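Local coordinates for 70 kDa protein (Xanthomonas sp., PDB 4B2N) that oxidatively cleaves rubber (polyisoprene latex) as a processive dioxygenase that carries two covalently bound c-type hemes, at residues 514-522 / 629-640; 32-42 / 85-93. One frame throughout, in Å; residues are numbered along the deposited sequence.

Contact 1 (514-522 / 629-640); sequences PYFHNGSVP and YNSYLYGNDNGG. With HEC (heme c), chain D.
Across contact 1 the turn F516 to G519 faces the loop that follows strand 629-630, with S520 and N638 closest at 5.2 Å between CA atoms. The amide of N518 carries the join. Its ND2 spends both N-H bonds on carbonyls of the other segment, 2.7 Å to D637 O and 3.1 Å to G635 O, the latter nearly straight at 167°. Both oxygens lie in the amide plane, which fixes the flip of the group, and N518 OD1 on its other side accepts from S520 OG. N518 has CG between its backbone N and carbonyl carbon (chi1 59°), a position that keeps the amide close to S520. The ring of Y629 lies against the end of this turn and the residue after it, with S520 CA over one face in a CH-pi contact 3.9 Å from the centroid, while Y629 OH donates to N636 O at 2.7 Å. A water bridges N518 O and N636 OD1. Towards the heme, F516 N donates to the propionate oxygen O1A at 2.8 Å, and H517 ND1 bonds to O1D at a doubtfully short 2.5 Å. The turn thus reaches both propionates of the heme whose iron is ligated by H394 and H641, the latter next in sequence after G640. Around this buried contact, helix 524-528 packs on F516 and V521 through V527, and W537 of strand 536-538 meets the Y629 ring.

Contact 2 (32-42 / 85-93); sequences CNGKPDSTPLP and PTTCGQFRA
R92 reaches from the first turns of helix 88-104 to the loop 32-42, pinned beside it by the C32-C88 disulfide. C32 SG and C88 SG are 2.1 Å apart with a chi3 of -86°, and C88 CB lies over one face of the R92 guanidinium. Three oxygens gather round the edge of that flat group. NH2 donates to K35 O and, in a salt bridge of 3.0 Å, to D37 OD1, which offers its anti lone pair; NH1 adds a weak bond to C32 O. The carboxylate and guanidinium planes are 42° apart, and a water joins D37 OD1 to R92 NE. The bend of the arginine chain at chi3 (-76°) turns its end back over C88. L41 and F91 cross at about a right angle, with L41 CD1 3.5 Å from F91 CB, while L41 CD2 leans on P85. At the start of the helix T87 is the N-cap, its OG1 accepting from Q90 N at 3.0 Å. The loop backbone also bonds to this end: D37 O accepts from G89 N, and T39 O from C88 N at 2.7 Å.

From the N terminus, the chain leaves helix 27-32 and enters contact 2, which closes a loop of 42 intervening residues without helix or strand and fastens 32-42 to the start of helix 88-104. Contact 1 opens more than 400 residues later and closes a second excursion of 106 residues, which includes strands 536-538 and 570-571 of the small antiparallel sheet completed by 629-630. The two loops follow in series, neither nested nor crossing. Their centres are 41 Å apart on opposite sides of the chain's centre: contact 2 ties together the N-terminal part at the surface, contact 1 joins buried loops beside a heme.

Contact 1 (514-522 / 629-640)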
loop_
_atom_site.group_PDB
_atom_site.type_symbol
_atom_site.label_atom_id
_atom_site.label_comp_id
_atom_site.label_asym_id
_atom_site.label_seq_id
_atom_site.Cartn_x
_atom_site.Cartn_y
_atom_site.Cartn_z
ATOM N N PRO A 514 11.157 -5.798 3.536
ATOM C CA PRO A 514 11.670 -6.362 2.274
ATOM C C PRO A 514 11.117 -5.663 1.009
ATOM O O PRO A 514 10.201 -4.795 1.080
ATOM C CB PRO A 514 11.165 -7.802 2.342
ATOM C CG PRO A 514 9.840 -7.738 3.123
ATOM C CD PRO A 514 10.079 -6.644 4.132
ATOM N N TYR A 515 11.727 -5.976 -0.147
ATOM C CA TYR A 515 11.521 -5.186 -1.348
ATOM C C TYR A 515 10.664 -5.892 -2.446
ATOM O O TYR A 515 10.476 -7.131 -2.403
ATOM C CB TYR A 515 12.913 -4.791 -1.927
ATOM C CG TYR A 515 13.681 -3.974 -0.908
ATOM C CD1 TYR A 515 13.290 -2.665 -0.610
ATOM C CD2 TYR A 515 14.745 -4.539 -0.187
ATOM C CE1 TYR A 515 13.983 -1.927 0.350
ATOM C CE2 TYR A 515 15.458 -3.812 0.767
ATOM C CZ TYR A 515 15.050 -2.477 1.022
ATOM O OH TYR A 515 15.630 -1.698 1.964
ATOM N N PHE A 516 10.291 -5.120 -3.474
ATOM C CA PHE A 516 9.400 -5.484 -4.536
ATOM C C PHE A 516 7.964 -5.510 -4.050
ATOM O O PHE A 516 7.702 -5.545 -2.853
ATOM C CB PHE A 516 9.759 -6.817 -5.236
ATOM C CG PHE A 516 11.126 -6.806 -5.853
ATOM C CD1 PHE A 516 11.727 -5.610 -6.203
ATOM C CD2 PHE A 516 11.782 -8.010 -6.106
ATOM C CE1 PHE A 516 12.999 -5.576 -6.788
ATOM C CE2 PHE A 516 13.053 -8.021 -6.690
ATOM C CZ PHE A 516 13.647 -6.790 -7.032
ATOM N N HIS A 517 7.056 -5.522 -5.004
ATOM C CA HIS A 517 5.626 -5.343 -4.694
ATOM C C HIS A 517 5.080 -6.447 -3.837
ATOM O O HIS A 517 4.023 -6.274 -3.285
ATOM C CB HIS A 517 4.835 -5.175 -5.972
ATOM C CG HIS A 517 4.800 -6.408 -6.821
ATOM N ND1 HIS A 517 5.791 -6.722 -7.767
ATOM C CD2 HIS A 517 3.865 -7.415 -6.889
ATOM C CE1 HIS A 517 5.437 -7.880 -8.377
ATOM N NE2 HIS A 517 4.266 -8.303 -7.835
ATOM N N ASN A 518 5.757 -7.597 -3.757
ATOM C CA ASN A 518 5.293 -8.691 -2.901
ATOM C C ASN A 518 6.137 -8.900 -1.601
ATOM O O ASN A 518 5.986 -9.922 -0.916
ATOM C CB ASN A 518 5.214 -10.020 -3.696
ATOM C CG ASN A 518 6.590 -10.417 -4.304
ATOM O OD1 ASN A 518 7.571 -9.706 -4.103
ATOM N ND2 ASN A 518 6.604 -11.445 -5.155
ATOM N N GLY A 519 7.026 -7.949 -1.306
ATOM C CA GLY A 519 7.934 -7.973 -0.164
ATOM C C GLY A 519 8.740 -9.254 -0.132
ATOM O O GLY A 519 8.953 -9.848 0.932
ATOM N N SER A 520 9.276 -9.677 -1.263
ATOM C CA SER A 520 9.906 -11.014 -1.364
ATOM C C SER A 520 11.412 -11.028 -1.174
ATOM O O SER A 520 11.973 -12.094 -0.920
ATOM C CB SER A 520 9.646 -11.659 -2.724
ATOM O OG SER A 520 9.963 -10.768 -3.792
ATOM N N VAL A 521 12.052 -9.882 -1.313
ATOM C CA VAL A 521 13.501 -9.831 -1.212
ATOM C C VAL A 521 13.979 -9.100 0.076
ATOM O O VAL A 521 13.688 -7.936 0.277
ATOM C CB VAL A 521 14.083 -9.153 -2.426
ATOM C CG1 VAL A 521 15.623 -9.078 -2.269
ATOM C CG2 VAL A 521 13.600 -9.933 -3.630
ATOM N N PRO A 522 14.735 -9.800 0.952
ATOM C CA PRO A 522 14.854 -9.224 2.298
ATOM C C PRO A 522 15.839 -8.091 2.403
ATOM O O PRO A 522 15.793 -7.371 3.380
ATOM C CB PRO A 522 15.374 -10.395 3.131
ATOM C CG PRO A 522 16.161 -11.221 2.130
ATOM C CD PRO A 522 15.316 -11.155 0.871
ATOM N N TYR A 629 9.050 -16.157 5.110
ATOM C CA TYR A 629 8.647 -15.796 3.759
ATOM C C TYR A 629 8.927 -16.971 2.815
ATOM O O TYR A 629 10.071 -17.429 2.716
ATOM C CB TYR A 629 9.367 -14.570 3.219
ATOM C CG TYR A 629 8.740 -14.157 1.877
ATOM C CD1 TYR A 629 7.615 -13.303 1.837
ATOM C CD2 TYR A 629 9.241 -14.647 0.673
ATOM C CE1 TYR A 629 7.033 -12.950 0.630
ATOM C CE2 TYR A 629 8.660 -14.286 -0.548
ATOM C CZ TYR A 629 7.583 -13.437 -0.562
ATOM O OH TYR A 629 6.999 -13.105 -1.764
ATOM N N ASN A 630 7.904 -17.363 2.070
ATOM C CA ASN A 630 7.996 -18.444 1.108
ATOM C C ASN A 630 7.746 -17.944 -0.323
ATOM O O ASN A 630 6.579 -17.705 -0.729
ATOM C CB ASN A 630 7.010 -19.541 1.441
ATOM C CG ASN A 630 7.201 -20.778 0.536
ATOM O OD1 ASN A 630 7.934 -20.733 -0.480
ATOM N ND2 ASN A 630 6.580 -21.880 0.918
ATOM N N SER A 631 8.830 -17.828 -1.093
ATOM C CA SER A 631 8.769 -17.356 -2.497
ATOM C C SER A 631 7.969 -18.244 -3.482
ATOM O O SER A 631 7.651 -17.813 -4.585
ATOM C CB SER A 631 10.192 -17.232 -3.092
ATOM O OG SER A 631 10.761 -16.047 -2.658
ATOM N N TYR A 632 7.742 -19.503 -3.111
ATOM C CA TYR A 632 6.981 -20.470 -3.907
ATOM C C TYR A 632 5.440 -20.337 -3.841
ATOM O O TYR A 632 4.764 -20.872 -4.684
ATOM C CB TYR A 632 7.426 -21.900 -3.567
ATOM C CG TYR A 632 8.836 -22.109 -3.955
ATOM C CD1 TYR A 632 9.210 -21.944 -5.279
ATOM C CD2 TYR A 632 9.832 -22.388 -3.004
ATOM C CE1 TYR A 632 10.505 -22.132 -5.686
ATOM C CE2 TYR A 632 11.158 -22.570 -3.405
ATOM C CZ TYR A 632 11.476 -22.438 -4.753
ATOM O OH TYR A 632 12.764 -22.574 -5.219
ATOM N N LEU A 633 4.897 -19.579 -2.907
ATOM C CA LEU A 633 3.455 -19.403 -2.908
ATOM C C LEU A 633 3.053 -18.510 -4.082
ATOM O O LEU A 633 3.886 -17.760 -4.637
ATOM C CB LEU A 633 2.914 -18.871 -1.549
ATOM C CG LEU A 633 3.380 -19.683 -0.321
ATOM C CD1 LEU A 633 2.793 -18.950 0.892
ATOM C CD2 LEU A 633 2.962 -21.144 -0.323
ATOM N N TYR A 634 1.790 -18.633 -4.474
ATOM C CA TYR A 634 1.234 -17.877 -5.567
ATOM C C TYR A 634 1.513 -16.376 -5.362
ATOM O O TYR A 634 1.147 -15.831 -4.331
ATOM C CB TYR A 634 -0.289 -18.121 -5.587
ATOM C CG TYR A 634 -1.072 -17.435 -6.708
ATOM C CD1 TYR A 634 -1.568 -16.127 -6.558
ATOM C CD2 TYR A 634 -1.342 -18.099 -7.909
ATOM C CE1 TYR A 634 -2.321 -15.520 -7.554
ATOM C CE2 TYR A 634 -2.071 -17.468 -8.913
ATOM C CZ TYR A 634 -2.532 -16.196 -8.734
ATOM O OH TYR A 634 -3.258 -15.604 -9.727
ATOM N N GLY A 635 2.141 -15.737 -6.352
ATOM C CA GLY A 635 2.300 -14.324 -6.354
ATOM C C GLY A 635 3.552 -13.920 -5.619
ATOM O O GLY A 635 3.855 -12.729 -5.594
ATOM N N ASN A 636 4.267 -14.882 -5.002
ATOM C CA ASN A 636 5.336 -14.575 -4.054
ATOM C C ASN A 636 6.732 -14.683 -4.698
ATOM O O ASN A 636 7.717 -14.555 -3.979
ATOM C CB ASN A 636 5.326 -15.523 -2.809
ATOM C CG ASN A 636 4.481 -14.962 -1.637
ATOM O OD1 ASN A 636 3.695 -13.995 -1.790
ATOM N ND2 ASN A 636 4.683 -15.515 -0.460
ATOM N N ASP A 637 6.827 -14.892 -6.010
ATOM C CA ASP A 637 8.152 -15.157 -6.627
ATOM C C ASP A 637 9.107 -13.997 -6.321
ATOM O O ASP A 637 8.676 -12.833 -6.206
ATOM C CB ASP A 637 8.025 -15.353 -8.165
ATOM C CG ASP A 637 9.340 -15.711 -8.805
ATOM O OD1 ASP A 637 9.754 -16.820 -8.552
ATOM O OD2 ASP A 637 9.960 -14.898 -9.539
ATOM N N ASN A 638 10.420 -14.303 -6.213
ATOM C CA ASN A 638 11.376 -13.304 -5.808
ATOM C C ASN A 638 12.261 -12.957 -6.999
ATOM O O ASN A 638 13.296 -12.347 -6.812
ATOM C CB ASN A 638 12.233 -13.794 -4.619
ATOM C CG ASN A 638 13.115 -14.973 -4.993
ATOM O OD1 ASN A 638 12.820 -15.654 -5.964
ATOM N ND2 ASN A 638 14.189 -15.200 -4.253
ATOM N N GLY A 639 11.835 -13.340 -8.201
ATOM C CA GLY A 639 12.700 -13.202 -9.425
ATOM C C GLY A 639 12.492 -11.848 -10.024
ATOM O O GLY A 639 11.614 -11.095 -9.586
ATOM N N GLY A 640 13.265 -11.506 -11.056
ATOM C CA GLY A 640 13.040 -10.208 -11.699
ATOM C C GLY A 640 13.991 -9.093 -11.287
ATOM O O GLY A 640 14.888 -9.274 -10.445
HETATM FE FE HEC D . 14.832 -0.851 -9.558
HETATM C CHA HEC D . 12.284 -2.066 -7.565
HETATM C CHB HEC D . 16.833 -0.124 -6.697
HETATM C CHC HEC D . 17.547 -0.124 -11.501
HETATM C CHD HEC D . 12.656 -0.493 -12.164
HETATM N NA HEC D . 14.551 -0.950 -7.556
HETATM C C1A HEC D . 13.492 -1.630 -6.904
HETATM C C2A HEC D . 13.708 -1.699 -5.461
HETATM C C3A HEC D . 15.039 -1.117 -5.209
HETATM C C4A HEC D . 15.546 -0.744 -6.514
HETATM C CMA HEC D . 15.688 -0.949 -3.853
HETATM C CAA HEC D . 12.724 -2.161 -4.389
HETATM C CBA HEC D . 11.858 -0.864 -4.186
HETATM C CGA HEC D . 10.630 -1.165 -3.312
HETATM O O1A HEC D . 10.421 -2.371 -3.023
HETATM O O2A HEC D . 9.850 -0.264 -2.830
HETATM N NB HEC D . 16.857 -0.240 -9.122
HETATM C C1B HEC D . 17.501 0.015 -7.984
HETATM C C2B HEC D . 18.902 0.428 -8.108
HETATM C C3B HEC D . 19.111 0.401 -9.568
HETATM C C4B HEC D . 17.811 -0.011 -10.072
HETATM C CMB HEC D . 19.845 0.787 -6.982
HETATM C CAB HEC D . 20.375 0.682 -10.351
HETATM C CBB HEC D . 21.389 -0.259 -10.147
HETATM N NC HEC D . 15.050 -0.268 -11.397
HETATM C C1C HEC D . 16.262 -0.156 -12.136
HETATM C C2C HEC D . 16.096 -0.022 -13.578
HETATM C C3C HEC D . 14.670 -0.118 -13.766
HETATM C C4C HEC D . 14.069 -0.364 -12.424
HETATM C CMC HEC D . 17.169 0.175 -14.637
HETATM C CAC HEC D . 13.989 -0.053 -15.100
HETATM C CBC HEC D . 14.303 -0.811 -16.168
HETATM N ND HEC D . 12.882 -1.124 -9.789
HETATM C C1D HEC D . 12.144 -1.022 -10.889
HETATM C C2D HEC D . 10.738 -1.394 -10.810
HETATM C C3D HEC D . 10.618 -1.877 -9.455
HETATM C C4D HEC D . 11.971 -1.697 -8.937
HETATM C CMD HEC D . 9.678 -1.326 -11.881
HETATM C CAD HEC D . 9.373 -2.405 -8.780
HETATM C CBD HEC D . 9.479 -3.933 -8.903
HETATM C CGD HEC D . 8.328 -4.650 -8.238
HETATM O O1D HEC D . 7.636 -5.478 -8.845
HETATM O O2D HEC D . 8.116 -4.321 -7.090
HETATM O O HOH W 1 3.761 -11.463 -0.577
HETATM O O HOH W 2 14.424 -13.319 -1.727
#

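Contact 2 (32-42 / 85-93)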
loop_
_atom_site.group_PDB
_atom_site.type_symbol
_atom_site.label_atom_id
_atom_site.label_comp_id
_atom_site.label_asym_id
_atom_site.label_seq_id
_atom_site.Cartn_x
_atom_site.Cartn_y
_atom_site.Cartn_z
ATOM N N CYS A 32 7.389 25.389 1.939
ATOM C CA CYS A 32 6.686 26.109 2.982
ATOM C C CYS A 32 7.443 26.214 4.281
ATOM O O CYS A 32 6.912 26.713 5.276
ATOM C CB CYS A 32 5.400 25.384 3.284
ATOM S SG CYS A 32 4.123 25.463 1.974
ATOM N N ASN A 33 8.640 25.652 4.329
ATOM C CA ASN A 33 9.306 25.531 5.604
ATOM C C ASN A 33 9.681 26.941 6.151
ATOM O O ASN A 33 10.342 27.718 5.452
ATOM C CB ASN A 33 10.529 24.636 5.402
ATOM C CG ASN A 33 11.371 24.481 6.640
ATOM O OD1 ASN A 33 10.880 24.275 7.745
ATOM N ND2 ASN A 33 12.650 24.568 6.450
ATOM N N GLY A 34 9.202 27.281 7.356
ATOM C CA GLY A 34 9.474 28.626 7.933
ATOM C C GLY A 34 8.770 29.775 7.195
ATOM O O GLY A 34 9.160 30.933 7.300
ATOM N N LYS A 35 7.773 29.455 6.392
ATOM C CA LYS A 35 7.072 30.466 5.594
ATOM C C LYS A 35 5.730 30.648 6.232
ATOM O O LYS A 35 5.170 29.709 6.824
ATOM C CB LYS A 35 6.928 30.059 4.126
ATOM C CG LYS A 35 8.210 29.780 3.343
ATOM C CD LYS A 35 9.180 30.953 3.422
ATOM C CE LYS A 35 9.805 31.296 2.082
ATOM N NZ LYS A 35 10.024 30.076 1.268
ATOM N N PRO A 36 5.213 31.866 6.171
ATOM C CA PRO A 36 3.929 32.109 6.766
ATOM C C PRO A 36 2.775 31.373 6.048
ATOM O O PRO A 36 2.902 30.975 4.888
ATOM C CB PRO A 36 3.784 33.635 6.649
ATOM C CG PRO A 36 4.684 34.020 5.513
ATOM C CD PRO A 36 5.846 33.096 5.631
ATOM N N ASP A 37 1.651 31.259 6.734
ATOM C CA ASP A 37 0.427 30.618 6.236
ATOM C C ASP A 37 -0.055 31.134 4.874
ATOM O O ASP A 37 -0.578 30.363 4.058
ATOM C CB ASP A 37 -0.666 30.869 7.262
ATOM C CG ASP A 37 -0.586 29.897 8.442
ATOM O OD1 ASP A 37 0.338 29.041 8.483
ATOM O OD2 ASP A 37 -1.493 29.967 9.297
ATOM N N SER A 38 0.063 32.448 4.660
ATOM C CA SER A 38 -0.463 33.042 3.463
ATOM C C SER A 38 0.483 32.748 2.311
ATOM O O SER A 38 0.144 33.022 1.173
ATOM C CB SER A 38 -0.577 34.563 3.662
ATOM O OG SER A 38 0.753 35.075 3.770
ATOM N N THR A 39 1.651 32.177 2.546
ATOM C CA THR A 39 2.484 31.937 1.375
ATOM C C THR A 39 1.894 30.991 0.281
ATOM O O THR A 39 1.361 29.931 0.613
ATOM C CB THR A 39 4.007 31.760 1.635
ATOM O OG1 THR A 39 4.548 30.685 0.869
ATOM C CG2 THR A 39 4.379 31.656 2.997
ATOM N N PRO A 40 1.960 31.417 -1.027
ATOM C CA PRO A 40 1.322 30.656 -2.100
ATOM C C PRO A 40 1.974 29.290 -2.108
ATOM O O PRO A 40 3.206 29.209 -1.994
ATOM C CB PRO A 40 1.717 31.426 -3.387
ATOM C CG PRO A 40 1.916 32.841 -2.930
ATOM C CD PRO A 40 2.496 32.714 -1.522
ATOM N N LEU A 41 1.185 28.227 -2.215
ATOM C CA LEU A 41 1.763 26.887 -2.094
ATOM C C LEU A 41 2.821 26.618 -3.190
ATOM O O LEU A 41 2.605 26.922 -4.367
ATOM C CB LEU A 41 0.635 25.845 -2.173
ATOM C CG LEU A 41 0.882 24.453 -1.556
ATOM C CD1 LEU A 41 1.179 24.503 -0.051
ATOM C CD2 LEU A 41 -0.325 23.576 -1.844
ATOM N N PRO A 42 3.931 25.953 -2.855
ATOM C CA PRO A 42 4.849 25.522 -3.926
ATOM C C PRO A 42 4.171 24.619 -4.990
ATOM O O PRO A 42 3.225 23.873 -4.670
ATOM C CB PRO A 42 5.915 24.714 -3.182
ATOM C CG PRO A 42 5.831 25.182 -1.800
ATOM C CD PRO A 42 4.428 25.600 -1.525
ATOM N N PRO A 85 -5.714 22.978 -1.759
ATOM C CA PRO A 85 -5.113 24.109 -0.995
ATOM C C PRO A 85 -4.283 24.973 -1.928
ATOM O O PRO A 85 -3.656 24.408 -2.822
ATOM C CB PRO A 85 -4.157 23.405 -0.006
ATOM C CG PRO A 85 -4.842 22.081 0.231
ATOM C CD PRO A 85 -5.473 21.684 -1.097
ATOM N N THR A 86 -4.266 26.302 -1.691
ATOM C CA THR A 86 -3.537 27.223 -2.594
ATOM C C THR A 86 -2.453 27.942 -1.785
ATOM O O THR A 86 -1.597 28.648 -2.359
ATOM C CB THR A 86 -4.461 28.302 -3.176
ATOM O OG1 THR A 86 -5.028 29.030 -2.088
ATOM C CG2 THR A 86 -5.588 27.667 -4.059
ATOM N N THR A 87 -2.480 27.777 -0.453
ATOM C CA THR A 87 -1.477 28.383 0.444
ATOM C C THR A 87 -0.831 27.413 1.413
ATOM O O THR A 87 -1.362 26.343 1.664
ATOM C CB THR A 87 -2.080 29.488 1.327
ATOM O OG1 THR A 87 -2.886 28.897 2.363
ATOM C CG2 THR A 87 -2.885 30.507 0.467
ATOM N N CYS A 88 0.321 27.773 1.919
ATOM C CA CYS A 88 0.974 26.911 2.893
ATOM C C CYS A 88 0.076 26.641 4.103
ATOM O O CYS A 88 0.051 25.546 4.604
ATOM C CB CYS A 88 2.285 27.518 3.336
ATOM S SG CYS A 88 3.585 27.443 2.033
ATOM N N GLY A 89 -0.666 27.655 4.564
ATOM C CA GLY A 89 -1.495 27.467 5.738
ATOM C C GLY A 89 -2.634 26.488 5.467
ATOM O O GLY A 89 -2.938 25.628 6.293
ATOM N N GLN A 90 -3.283 26.640 4.321
ATOM C CA GLN A 90 -4.354 25.724 3.891
ATOM C C GLN A 90 -3.859 24.292 3.825
ATOM O O GLN A 90 -4.491 23.371 4.360
ATOM C CB GLN A 90 -4.938 26.135 2.568
ATOM C CG GLN A 90 -5.861 27.358 2.698
ATOM C CD GLN A 90 -6.361 27.749 1.296
ATOM O OE1 GLN A 90 -6.175 27.014 0.337
ATOM N NE2 GLN A 90 -7.019 28.916 1.195
ATOM N N PHE A 91 -2.675 24.110 3.257
ATOM C CA PHE A 91 -2.150 22.750 3.126
ATOM C C PHE A 91 -1.816 22.132 4.488
ATOM O O PHE A 91 -2.232 20.949 4.819
ATOM C CB PHE A 91 -0.901 22.798 2.242
ATOM C CG PHE A 91 -0.237 21.460 2.067
ATOM C CD1 PHE A 91 -0.820 20.459 1.274
ATOM C CD2 PHE A 91 0.972 21.195 2.686
ATOM C CE1 PHE A 91 -0.199 19.202 1.118
ATOM C CE2 PHE A 91 1.566 19.945 2.551
ATOM C CZ PHE A 91 0.974 18.951 1.759
ATOM N N ARG A 92 -1.150 22.945 5.324
ATOM C CA ARG A 92 -0.704 22.464 6.639
ATOM C C ARG A 92 -1.933 22.119 7.493
ATOM O O ARG A 92 -1.899 21.141 8.231
ATOM C CB ARG A 92 0.228 23.508 7.355
ATOM C CG ARG A 92 1.585 23.637 6.651
ATOM C CD ARG A 92 2.602 24.380 7.501
ATOM N NE ARG A 92 2.318 25.800 7.474
ATOM C CZ ARG A 92 3.154 26.755 7.044
ATOM N NH1 ARG A 92 4.381 26.475 6.657
ATOM N NH2 ARG A 92 2.726 28.033 7.054
ATOM N N ALA A 93 -3.005 22.905 7.377
ATOM C CA ALA A 93 -4.212 22.617 8.186
ATOM C C ALA A 93 -4.817 21.316 7.663
ATOM O O ALA A 93 -5.259 20.463 8.419
ATOM C CB ALA A 93 -5.227 23.719 7.947
HETATM O O HOH W 3 0.124 26.522 9.231
#